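Local coordinates for protein lantibiotic dehydratase (Microbispora corallina, PDB 5EHK) that probably dehydrates serine and threonine residues of a lantibiotic precursor peptide in NAI-107 biosynthesis, in a reaction that depends on tRNA, at residues Arg395-Pro399 with Ile484-Asp490; Pro498-Leu503 with Gln660-Glu664. All coordinates share one frame; numbering follows the deposited sequence.

Interaction 1 of 2, residues Arg395-Pro399 with Ile484-Asp490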
ATOM      1  N   ARG A 395      -9.886 -11.589 -24.308  1.00 21.83           N
ATOM      2  CA  ARG A 395     -10.807 -12.172 -23.345  1.00 21.21           C
ATOM      3  C   ARG A 395     -10.111 -12.418 -22.010  1.00 21.03           C
ATOM      4  O   ARG A 395     -10.764 -12.434 -20.964  1.00 24.86           O
ATOM      5  CB  ARG A 395     -11.438 -13.459 -23.872  1.00 22.49           C
ATOM      6  CG  ARG A 395     -12.346 -13.300 -25.074  1.00 27.12           C
ATOM      7  CD  ARG A 395     -12.744 -14.684 -25.621  1.00 26.88           C
ATOM      8  NE  ARG A 395     -13.531 -15.462 -24.663  1.00 21.46           N
ATOM      9  CZ  ARG A 395     -13.544 -16.791 -24.622  1.00 26.20           C
ATOM     10  NH1 ARG A 395     -12.788 -17.495 -25.463  1.00 22.63           N
ATOM     11  NH2 ARG A 395     -14.298 -17.421 -23.729  1.00 25.74           N
ATOM     12  N   LEU A 396      -8.792 -12.600 -22.085  1.00 21.76           N
ATOM     13  CA  LEU A 396      -7.914 -12.944 -20.962  1.00 23.23           C
ATOM     14  C   LEU A 396      -7.327 -11.725 -20.254  1.00 22.36           C
ATOM     15  O   LEU A 396      -6.541 -11.848 -19.308  1.00 25.58           O
ATOM     16  CB  LEU A 396      -6.745 -13.783 -21.483  1.00 19.72           C
ATOM     17  CG  LEU A 396      -7.099 -15.203 -21.912  1.00 24.85           C
ATOM     18  CD1 LEU A 396      -5.857 -15.942 -22.384  1.00 23.30           C
ATOM     19  CD2 LEU A 396      -7.805 -15.951 -20.792  1.00 19.51           C
ATOM     20  N   SER A 397      -7.690 -10.553 -20.740  1.00 19.66           N
ATOM     21  CA  SER A 397      -7.173  -9.290 -20.232  1.00 21.74           C
ATOM     22  C   SER A 397      -7.804  -8.923 -18.878  1.00 19.04           C
ATOM     23  O   SER A 397      -8.820  -9.509 -18.481  1.00 16.58           O
ATOM     24  CB  SER A 397      -7.426  -8.196 -21.278  1.00 19.72           C
ATOM     25  OG  SER A 397      -8.817  -7.966 -21.418  1.00 20.88           O
ATOM     26  N   PRO A 398      -7.170  -7.997 -18.140  1.00 19.94           N
ATOM     27  CA  PRO A 398      -7.740  -7.505 -16.864  1.00 21.57           C
ATOM     28  C   PRO A 398      -9.140  -6.853 -16.996  1.00 19.97           C
ATOM     29  O   PRO A 398      -9.430  -6.180 -17.980  1.00 17.37           O
ATOM     30  CB  PRO A 398      -6.720  -6.459 -16.408  1.00 24.10           C
ATOM     31  CG  PRO A 398      -5.409  -6.837 -17.132  1.00 21.84           C
ATOM     32  CD  PRO A 398      -5.835  -7.431 -18.429  1.00 19.46           C
ATOM     33  N   PRO A 399     -10.005  -7.047 -15.992  1.00 22.26           N
ATOM     34  CA  PRO A 399     -11.379  -6.520 -16.013  1.00 23.14           C
ATOM     35  C   PRO A 399     -11.409  -5.032 -15.660  1.00 22.96           C
ATOM     36  O   PRO A 399     -11.888  -4.607 -14.609  1.00 27.21           O
ATOM     37  CB  PRO A 399     -12.086  -7.364 -14.948  1.00 21.93           C
ATOM     38  CG  PRO A 399     -11.014  -7.676 -13.978  1.00 17.07           C
ATOM     39  CD  PRO A 399      -9.739  -7.835 -14.776  1.00 18.83           C
ATOM     40  N   ILE A 484      -9.581 -21.341 -21.393  1.00 35.92           N
ATOM     41  CA  ILE A 484      -9.811 -19.895 -21.411  1.00 31.77           C
ATOM     42  C   ILE A 484     -10.930 -19.503 -20.459  1.00 29.70           C
ATOM     43  O   ILE A 484     -10.818 -18.515 -19.734  1.00 26.51           O
ATOM     44  CB  ILE A 484     -10.149 -19.396 -22.823  1.00 33.39           C
ATOM     45  CG1 ILE A 484      -8.912 -19.446 -23.709  1.00 27.28           C
ATOM     46  CG2 ILE A 484     -10.724 -17.981 -22.787  1.00 24.68           C
ATOM     47  CD1 ILE A 484      -9.203 -19.074 -25.124  1.00 23.27           C
ATOM     48  N   ALA A 485     -11.993 -20.303 -20.446  1.00 25.82           N
ATOM     49  CA  ALA A 485     -13.100 -20.097 -19.520  1.00 28.89           C
ATOM     50  C   ALA A 485     -12.679 -20.132 -18.038  1.00 34.30           C
ATOM     51  O   ALA A 485     -13.423 -19.665 -17.166  1.00 34.29           O
ATOM     52  CB  ALA A 485     -14.193 -21.114 -19.771  1.00 29.12           C
ATOM     53  N   GLU A 486     -11.502 -20.689 -17.760  1.00 29.68           N
ATOM     54  CA  GLU A 486     -11.033 -20.824 -16.389  1.00 32.65           C
ATOM     55  C   GLU A 486     -10.148 -19.674 -15.976  1.00 35.02           C
ATOM     56  O   GLU A 486     -10.036 -19.380 -14.790  1.00 45.44           O
ATOM     57  CB  GLU A 486     -10.195 -22.084 -16.179  1.00 34.42           C
ATOM     58  CG  GLU A 486     -10.921 -23.276 -15.643  1.00 31.46           C
ATOM     59  CD  GLU A 486      -9.945 -24.377 -15.319  1.00 54.29           C
ATOM     60  OE1 GLU A 486      -9.719 -25.286 -16.158  1.00 54.07           O
ATOM     61  OE2 GLU A 486      -9.377 -24.301 -14.199  1.00 55.74           O
ATOM     62  N   LEU A 487      -9.489 -19.046 -16.939  1.00 27.11           N
ATOM     63  CA  LEU A 487      -8.545 -17.992 -16.626  1.00 23.09           C
ATOM     64  C   LEU A 487      -9.179 -16.625 -16.655  1.00 24.10           C
ATOM     65  O   LEU A 487      -8.618 -15.680 -16.120  1.00 28.84           O
ATOM     66  CB  LEU A 487      -7.395 -18.035 -17.620  1.00 23.74           C
ATOM     67  CG  LEU A 487      -6.732 -19.408 -17.671  1.00 29.12           C
ATOM     68  CD1 LEU A 487      -5.728 -19.537 -18.808  1.00 20.41           C
ATOM     69  CD2 LEU A 487      -6.051 -19.625 -16.349  1.00 28.21           C
ATOM     70  N   ALA A 488     -10.347 -16.521 -17.274  1.00 29.24           N
ATOM     71  CA  ALA A 488     -10.974 -15.221 -17.506  1.00 30.55           C
ATOM     72  C   ALA A 488     -11.395 -14.618 -16.176  1.00 29.23           C
ATOM     73  O   ALA A 488     -12.110 -15.256 -15.414  1.00 32.37           O
ATOM     74  CB  ALA A 488     -12.182 -15.372 -18.452  1.00 22.71           C
ATOM     75  N   TYR A 489     -10.993 -13.376 -15.917  1.00 26.93           N
ATOM     76  CA  TYR A 489     -11.411 -12.695 -14.700  1.00 24.47           C
ATOM     77  C   TYR A 489     -12.902 -12.433 -14.763  1.00 24.10           C
ATOM     78  O   TYR A 489     -13.553 -12.254 -13.740  1.00 27.65           O
ATOM     79  CB  TYR A 489     -10.678 -11.364 -14.525  1.00 24.43           C
ATOM     80  CG  TYR A 489      -9.184 -11.471 -14.325  1.00 23.42           C
ATOM     81  CD1 TYR A 489      -8.647 -11.734 -13.063  1.00 25.05           C
ATOM     82  CD2 TYR A 489      -8.302 -11.267 -15.382  1.00 21.17           C
ATOM     83  CE1 TYR A 489      -7.267 -11.822 -12.864  1.00 22.37           C
ATOM     84  CE2 TYR A 489      -6.916 -11.347 -15.195  1.00 23.90           C
ATOM     85  CZ  TYR A 489      -6.412 -11.632 -13.932  1.00 24.09           C
ATOM     86  OH  TYR A 489      -5.058 -11.715 -13.733  1.00 21.83           O
ATOM     87  N   ASP A 490     -13.433 -12.384 -15.977  1.00 23.93           N
ATOM     88  CA  ASP A 490     -14.866 -12.265 -16.175  1.00 27.31           C
ATOM     89  C   ASP A 490     -15.205 -12.433 -17.641  1.00 33.57           C
ATOM     90  O   ASP A 490     -14.313 -12.650 -18.478  1.00 34.70           O
ATOM     91  CB  ASP A 490     -15.412 -10.927 -15.649  1.00 28.77           C
ATOM     92  CG  ASP A 490     -15.006  -9.733 -16.507  1.00 28.13           C
ATOM     93  OD1 ASP A 490     -14.084  -9.841 -17.350  1.00 24.81           O
ATOM     94  OD2 ASP A 490     -15.627  -8.665 -16.328  1.00 29.04           O
TER
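Arg395 turns one face of its guanidinium over the methyl CG2 of Ile484, with NH1 3.4 Å from that carbon. The contact joins the loop that leaves helix 380-395 to the chain that runs off helix 481-487, within the N-terminal lantibiotic dehydratase region. The arginine chain bends at CG-CD (chi3 64°), and the arginine and isoleucine side chains cross at about a right angle. The methyl sits toward the rim of the flat group. NH2 of the same group makes a salt bridge with Glu481, one turn back on the helix of Ile484, so the face packs on the methyl while NH2 pairs with the carboxylate.

Leu396 is next. Its CD2 branch lies 3.8 Å from Leu487 CB and 4.1 Å from Ile484 CG2, and Trp666 touches both Leu396 and Leu487. Ala488 comes close to the backbone here, with its CB 4.1 Å from Arg395 O.

Farther along, the Tyr489 ring lies along the Leu396-Pro399 backbone. Ser397 O and Leu396 O lie at the edge of its ring, near the ring plane. The nearer is Ser397 O, 3.6 Å from Tyr489 CD2. Pro399 CD comes obliquely to the same ring, 3.7 Å from Tyr489 CG. Asp490 borders the proline: OD1, which forms a salt bridge with Arg661, lies 4.0 Å from Pro399 CB.

Interaction 2 of 2, residues Pro498-Leu503 with Gln660-Glu664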
ATOM      1  N   PRO A 498     -11.743  -2.463 -27.815  1.00 14.49           N
ATOM      2  CA  PRO A 498     -10.957  -1.280 -28.157  1.00 14.76           C
ATOM      3  C   PRO A 498     -11.116  -0.940 -29.627  1.00 13.85           C
ATOM      4  O   PRO A 498     -11.507  -1.821 -30.403  1.00 15.97           O
ATOM      5  CB  PRO A 498      -9.529  -1.748 -27.913  1.00 15.22           C
ATOM      6  CG  PRO A 498      -9.584  -3.214 -28.223  1.00 12.23           C
ATOM      7  CD  PRO A 498     -10.910  -3.672 -27.705  1.00 12.30           C
ATOM      8  N   ASN A 499     -10.806   0.299 -30.001  1.00 13.86           N
ATOM      9  CA  ASN A 499     -10.804   0.714 -31.406  1.00 13.93           C
ATOM     10  C   ASN A 499      -9.793  -0.056 -32.253  1.00 12.47           C
ATOM     11  O   ASN A 499     -10.141  -0.558 -33.310  1.00 17.08           O
ATOM     12  CB  ASN A 499     -10.524   2.206 -31.554  1.00 10.53           C
ATOM     13  CG  ASN A 499     -11.464   3.065 -30.731  1.00 13.50           C
ATOM     14  OD1 ASN A 499     -12.666   2.798 -30.635  1.00 10.07           O
ATOM     15  ND2 ASN A 499     -10.919   4.134 -30.161  1.00 13.11           N
ATOM     16  N   SER A 500      -8.554  -0.174 -31.793  1.00 11.31           N
ATOM     17  CA  SER A 500      -7.549  -0.861 -32.592  1.00 11.01           C
ATOM     18  C   SER A 500      -6.356  -1.421 -31.788  1.00 12.40           C
ATOM     19  O   SER A 500      -6.263  -1.226 -30.589  1.00 14.52           O
ATOM     20  CB  SER A 500      -7.077   0.048 -33.738  1.00 11.73           C
ATOM     21  OG  SER A 500      -6.196   1.088 -33.320  1.00 11.93           O
ATOM     22  N   LEU A 501      -5.474  -2.156 -32.452  1.00 13.96           N
ATOM     23  CA  LEU A 501      -4.294  -2.721 -31.801  1.00 17.67           C
ATOM     24  C   LEU A 501      -3.283  -3.218 -32.845  1.00 16.99           C
ATOM     25  O   LEU A 501      -3.582  -3.209 -34.034  1.00 17.84           O
ATOM     26  CB  LEU A 501      -4.668  -3.837 -30.816  1.00 14.72           C
ATOM     27  CG  LEU A 501      -5.276  -5.114 -31.384  1.00 15.13           C
ATOM     28  CD1 LEU A 501      -4.786  -6.282 -30.559  1.00 12.21           C
ATOM     29  CD2 LEU A 501      -6.816  -5.051 -31.407  1.00 13.21           C
ATOM     30  N   GLU A 502      -2.088  -3.601 -32.395  1.00 12.58           N
ATOM     31  CA  GLU A 502      -1.046  -4.125 -33.266  1.00 14.56           C
ATOM     32  C   GLU A 502      -0.336  -5.260 -32.568  1.00 17.83           C
ATOM     33  O   GLU A 502       0.156  -5.082 -31.464  1.00 24.14           O
ATOM     34  CB  GLU A 502      -0.038  -3.022 -33.646  1.00 16.12           C
ATOM     35  CG  GLU A 502      -0.641  -1.966 -34.590  1.00 17.25           C
ATOM     36  CD  GLU A 502       0.303  -0.823 -34.952  1.00 18.84           C
ATOM     37  OE1 GLU A 502       1.236  -0.505 -34.164  1.00 17.77           O
ATOM     38  OE2 GLU A 502       0.090  -0.232 -36.034  1.00 16.01           O
ATOM     39  N   LEU A 503      -0.309  -6.433 -33.192  1.00 16.40           N
ATOM     40  CA  LEU A 503       0.450  -7.562 -32.681  1.00 16.01           C
ATOM     41  C   LEU A 503       1.615  -7.730 -33.632  1.00 18.33           C
ATOM     42  O   LEU A 503       1.467  -7.577 -34.841  1.00 21.40           O
ATOM     43  CB  LEU A 503      -0.413  -8.833 -32.639  1.00 15.49           C
ATOM     44  CG  LEU A 503      -1.682  -8.727 -31.786  1.00 20.67           C
ATOM     45  CD1 LEU A 503      -2.606  -9.927 -31.944  1.00 13.16           C
ATOM     46  CD2 LEU A 503      -1.313  -8.511 -30.307  1.00 15.71           C
ATOM     47  N   GLN A 660     -12.016   1.847 -22.963  1.00 13.86           N
ATOM     48  CA  GLN A 660     -11.681   0.666 -23.735  1.00 13.01           C
ATOM     49  C   GLN A 660     -10.951  -0.395 -22.891  1.00 18.82           C
ATOM     50  O   GLN A 660      -9.944  -0.097 -22.234  1.00 20.33           O
ATOM     51  CB  GLN A 660     -10.793   1.061 -24.897  1.00 11.39           C
ATOM     52  CG  GLN A 660     -11.301   2.226 -25.731  1.00 13.81           C
ATOM     53  CD  GLN A 660     -10.383   2.485 -26.903  1.00 11.64           C
ATOM     54  OE1 GLN A 660     -10.156   1.601 -27.700  1.00 14.82           O
ATOM     55  NE2 GLN A 660      -9.761   3.656 -26.948  1.00 13.36           N
ATOM     56  N   ARG A 661     -11.432  -1.632 -22.924  1.00 12.29           N
ATOM     57  CA  ARG A 661     -10.700  -2.723 -22.292  1.00 12.91           C
ATOM     58  C   ARG A 661      -9.465  -3.150 -23.115  1.00 14.64           C
ATOM     59  O   ARG A 661      -9.586  -3.531 -24.269  1.00 14.94           O
ATOM     60  CB  ARG A 661     -11.631  -3.903 -22.038  1.00 15.47           C
ATOM     61  CG  ARG A 661     -10.935  -5.127 -21.504  1.00 13.84           C
ATOM     62  CD  ARG A 661     -11.929  -6.120 -20.969  1.00 16.56           C
ATOM     63  NE  ARG A 661     -11.262  -7.191 -20.239  1.00 19.84           N
ATOM     64  CZ  ARG A 661     -11.882  -8.074 -19.461  1.00 23.18           C
ATOM     65  NH1 ARG A 661     -13.209  -8.037 -19.289  1.00 14.77           N
ATOM     66  NH2 ARG A 661     -11.157  -9.000 -18.852  1.00 23.93           N
ATOM     67  N   LEU A 662      -8.275  -3.052 -22.526  1.00 14.68           N
ATOM     68  CA  LEU A 662      -7.039  -3.130 -23.294  1.00 11.42           C
ATOM     69  C   LEU A 662      -6.316  -4.458 -23.171  1.00 13.47           C
ATOM     70  O   LEU A 662      -5.954  -4.858 -22.078  1.00 15.66           O
ATOM     71  CB  LEU A 662      -6.093  -2.036 -22.836  1.00 14.46           C
ATOM     72  CG  LEU A 662      -6.578  -0.593 -22.782  1.00 11.44           C
ATOM     73  CD1 LEU A 662      -5.467   0.215 -22.146  1.00 12.04           C
ATOM     74  CD2 LEU A 662      -6.861  -0.079 -24.165  1.00 10.42           C
ATOM     75  N   TRP A 663      -6.046  -5.100 -24.305  1.00 16.06           N
ATOM     76  CA  TRP A 663      -5.375  -6.393 -24.329  1.00 13.49           C
ATOM     77  C   TRP A 663      -3.950  -6.258 -23.737  1.00 17.07           C
ATOM     78  O   TRP A 663      -3.359  -5.173 -23.752  1.00 16.83           O
ATOM     79  CB  TRP A 663      -5.312  -6.900 -25.775  1.00 14.23           C
ATOM     80  CG  TRP A 663      -4.231  -6.220 -26.512  1.00 15.80           C
ATOM     81  CD1 TRP A 663      -4.270  -4.978 -27.068  1.00 15.31           C
ATOM     82  CD2 TRP A 663      -2.903  -6.712 -26.709  1.00 14.78           C
ATOM     83  NE1 TRP A 663      -3.047  -4.667 -27.622  1.00 14.99           N
ATOM     84  CE2 TRP A 663      -2.187  -5.712 -27.412  1.00 14.36           C
ATOM     85  CE3 TRP A 663      -2.246  -7.898 -26.359  1.00 12.58           C
ATOM     86  CZ2 TRP A 663      -0.847  -5.860 -27.775  1.00 15.79           C
ATOM     87  CZ3 TRP A 663      -0.914  -8.052 -26.713  1.00 14.56           C
ATOM     88  CH2 TRP A 663      -0.229  -7.037 -27.419  1.00 20.86           C
ATOM     89  N   GLU A 664      -3.400  -7.348 -23.203  1.00 19.53           N
ATOM     90  CA  GLU A 664      -2.010  -7.355 -22.740  1.00 15.63           C
ATOM     91  C   GLU A 664      -1.411  -8.673 -23.135  1.00 15.88           C
ATOM     92  O   GLU A 664      -2.137  -9.636 -23.369  1.00 23.24           O
ATOM     93  CB  GLU A 664      -1.948  -7.284 -21.221  1.00 18.08           C
ATOM     94  CG  GLU A 664      -2.662  -6.143 -20.572  1.00 23.14           C
ATOM     95  CD  GLU A 664      -2.322  -6.041 -19.102  1.00 36.84           C
ATOM     96  OE1 GLU A 664      -1.854  -7.052 -18.523  1.00 37.99           O
ATOM     97  OE2 GLU A 664      -2.540  -4.958 -18.519  1.00 43.78           O
TER
HETATM   98  O   HOH W   1      -8.442   4.482 -29.279  1.00 14.29           O
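The start of strand 500-508, which pairs antiparallel with strand 785-792, meets the loop between helix 647-656 and strand 676-682. The two segments touch through a polar end and an apolar end, and all the touching residues are buried.

At the polar end Gln660 reaches out with an extended chain beyond CG. Its OE1 accepts a hydrogen bond of 2.7 Å from Asn499 N, with an N-H...O angle of 158°. The donor is tilted 31° from the carbonyl plane. The other half of the amide, NE2, faces Asn499 ND2. Both are donors, and a water accepts from each of them, 2.7 Å from Asn499 ND2 and 2.8 Å from Gln660 NE2. Asn499 OD1 accepts a hydrogen bond from Arg792, and ND2 is also hydrogen-bonded to His561. Beside this group the Pro498 ring packs against Arg661 O, with CD 3.7 Å from it.

At the apolar end two leucines cover one face of the Trp663 indole. Trp663 CG lies between the backbone N and the carbonyl carbon (chi1 78°), which swings the indole toward them. Leu501 CD1 is 3.8 Å from the centroid of the five-membered ring, and Leu503 CD2 is 3.6 Å from that of the six-membered ring. Both are CH-pi contacts. His531 also meets the indole.

Gln660 OE1 thus satisfies a buried backbone N-H, and the water accepts from two amide nitrogens that cannot bond to each other.

Overall arrangement
Interaction 1 closes before interaction 2 opens along the chain, and both lie within the N-terminal lantibiotic dehydratase range. Their centres are 15 Å apart. Helix 481-487 and strand 500-508 are successive elements, so each interaction takes up one of two neighbours in sequence. Helix 380-395 is shared: its end leads into the 395-399 loop, and its Ala390, Leu393 and Trp394 touch Leu503, Trp663 and Pro498. Arg661 of the 660-664 loop bridges the two, with a probable hydrogen bond from NH2 to Ser397 O beside its salt bridge to Asp490. One helix and one arginine thus tie parts far apart in sequence into a continuous region of the fold.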